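Local atomic coordinates of HIAXHD3 (Humicola insolens, PDB entry 3ZXL), a protein that hydrolyses alpha-L-arabinofuranosyl side chains, probably those of arabinoxylan, as a glycoside hydrolase of family 43. Residues 158-163 against 190-195. Numbering follows the deposited sequence.
Sequences YGNPTI and TVAGAR
Val191 meets the turn of residues 158-163 with both backbone and side chain, and Pro161 and Ile163 are its chief partners. The Val191 N-H points almost straight (169°) at the carbonyl of Pro161, but the bond is weak, with N and O 3.3 Å apart. Val191 O takes CA-H...O contacts from Asn160 and Pro161, each 3.5 Å from CA to O; the peptide between these two residues is cis. The CG2 methyl of Val191, set between its backbone N and carbonyl carbon, packs 3.8 Å from CG1 of Ile163, the two side chains crossing at about a right angle. On the more open side, Pro161 CB rests against Thr190, while Asn160, its CG anti to the backbone N (chi1 170°), lays its amide beside Ala192, ND2 3.6 Å from CB. Further along, one water donates to Gly159 O and accepts from Ala194 N, bridging the backbones where they separate. The contact illustrates how successive blades of the family 43 five-bladed beta-propeller join: the hairpin turn between strands 154-158 and 163-168 meets the start of strand 192-199, the next blade's first strand, and Val207 of strand 202-209 backs both Ile163 and Val191.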
loop_
_atom_site.group_PDB
_atom_site.type_symbol
_atom_site.label_atom_id
_atom_site.label_comp_id
_atom_site.label_asym_id
_atom_site.label_seq_id
_atom_site.Cartn_x
_atom_site.Cartn_y
_atom_site.Cartn_z
ATOM N N TYR A 158 5.065 -15.116 14.753
ATOM C CA TYR A 158 4.002 -15.168 13.760
ATOM C C TYR A 158 2.804 -15.926 14.327
ATOM O O TYR A 158 2.892 -16.565 15.369
ATOM C CB TYR A 158 4.494 -15.873 12.496
ATOM C CG TYR A 158 4.827 -17.314 12.735
ATOM C CD1 TYR A 158 6.031 -17.681 13.303
ATOM C CD2 TYR A 158 3.890 -18.320 12.445
ATOM C CE1 TYR A 158 6.323 -18.998 13.533
ATOM C CE2 TYR A 158 4.162 -19.617 12.692
ATOM C CZ TYR A 158 5.389 -19.956 13.228
ATOM O OH TYR A 158 5.701 -21.252 13.460
ATOM N N GLY A 159 1.702 -15.871 13.611
ATOM C CA GLY A 159 0.569 -16.743 13.924
ATOM C C GLY A 159 -0.743 -15.969 13.963
ATOM O O GLY A 159 -0.761 -14.741 14.079
ATOM N N ASN A 160 -1.839 -16.719 13.890
ATOM C CA ASN A 160 -3.194 -16.204 14.054
ATOM C C ASN A 160 -4.000 -17.493 14.126
ATOM O O ASN A 160 -3.986 -18.246 13.176
ATOM C CB ASN A 160 -3.609 -15.358 12.827
ATOM C CG ASN A 160 -5.104 -14.989 12.844
ATOM O OD1 ASN A 160 -5.856 -15.585 13.579
ATOM N ND2 ASN A 160 -5.517 -13.985 12.045
ATOM N N PRO A 161 -4.700 -17.755 15.235
ATOM C CA PRO A 161 -5.051 -16.854 16.330
ATOM C C PRO A 161 -4.135 -16.945 17.547
ATOM O O PRO A 161 -4.410 -16.274 18.531
ATOM C CB PRO A 161 -6.430 -17.374 16.746
ATOM C CG PRO A 161 -6.232 -18.878 16.663
ATOM C CD PRO A 161 -5.386 -19.059 15.388
ATOM N N THR A 162 -3.086 -17.748 17.502
ATOM C CA THR A 162 -2.113 -17.744 18.602
ATOM C C THR A 162 -0.708 -17.493 18.042
ATOM O O THR A 162 -0.489 -17.605 16.841
ATOM C CB THR A 162 -2.115 -19.076 19.341
ATOM O OG1 THR A 162 -1.830 -20.116 18.402
ATOM C CG2 THR A 162 -3.497 -19.337 19.938
ATOM N N ILE A 163 0.238 -17.191 18.925
ATOM C CA ILE A 163 1.564 -16.671 18.490
ATOM C C ILE A 163 2.667 -17.703 18.756
ATOM O O ILE A 163 2.711 -18.344 19.822
ATOM C CB ILE A 163 1.917 -15.313 19.201
ATOM C CG1 ILE A 163 0.759 -14.311 19.078
ATOM C CG2 ILE A 163 3.255 -14.702 18.664
ATOM C CD1 ILE A 163 0.372 -13.924 17.642
ATOM N N THR A 190 -9.001 -14.072 19.077
ATOM C CA THR A 190 -7.963 -13.997 18.065
ATOM C C THR A 190 -6.947 -12.893 18.338
ATOM O O THR A 190 -7.325 -11.782 18.685
ATOM C CB THR A 190 -8.637 -13.761 16.733
ATOM O OG1 THR A 190 -9.369 -14.949 16.394
ATOM C CG2 THR A 190 -7.645 -13.449 15.654
ATOM N N VAL A 191 -5.657 -13.228 18.264
ATOM C CA VAL A 191 -4.609 -12.213 18.126
ATOM C C VAL A 191 -3.806 -12.517 16.871
ATOM O O VAL A 191 -3.782 -13.645 16.394
ATOM C CB VAL A 191 -3.647 -12.112 19.358
ATOM C CG1 VAL A 191 -4.417 -11.665 20.589
ATOM C CG2 VAL A 191 -2.912 -13.474 19.639
ATOM N N ALA A 192 -3.137 -11.503 16.349
ATOM C CA ALA A 192 -2.458 -11.636 15.081
ATOM C C ALA A 192 -1.562 -10.401 14.913
ATOM O O ALA A 192 -1.463 -9.565 15.803
ATOM C CB ALA A 192 -3.512 -11.700 13.938
ATOM N N GLY A 193 -0.958 -10.240 13.755
ATOM C CA GLY A 193 -0.290 -8.974 13.479
ATOM C C GLY A 193 1.040 -8.762 14.235
ATOM O O GLY A 193 1.429 -7.619 14.478
ATOM N N ALA A 194 1.742 -9.837 14.557
ATOM C CA ALA A 194 3.001 -9.739 15.358
ATOM C C ALA A 194 4.083 -8.780 14.786
ATOM O O ALA A 194 4.397 -8.827 13.590
ATOM C CB ALA A 194 3.614 -11.108 15.586
ATOM N N ARG A 195 4.601 -7.907 15.659
ATOM C CA ARG A 195 5.861 -7.167 15.473
ATOM C C ARG A 195 6.743 -7.536 16.683
ATOM O O ARG A 195 6.213 -7.642 17.783
ATOM C CB ARG A 195 5.555 -5.658 15.442
ATOM C CG ARG A 195 4.539 -5.322 14.262
ATOM C CD ARG A 195 5.310 -5.113 13.057
ATOM N NE ARG A 195 4.584 -4.932 11.785
ATOM C CZ ARG A 195 4.553 -5.862 10.846
ATOM N NH1 ARG A 195 5.082 -7.061 11.107
ATOM N NH2 ARG A 195 3.979 -5.596 9.683
HETATM O O HOH W 1 1.143 -12.749 14.217
#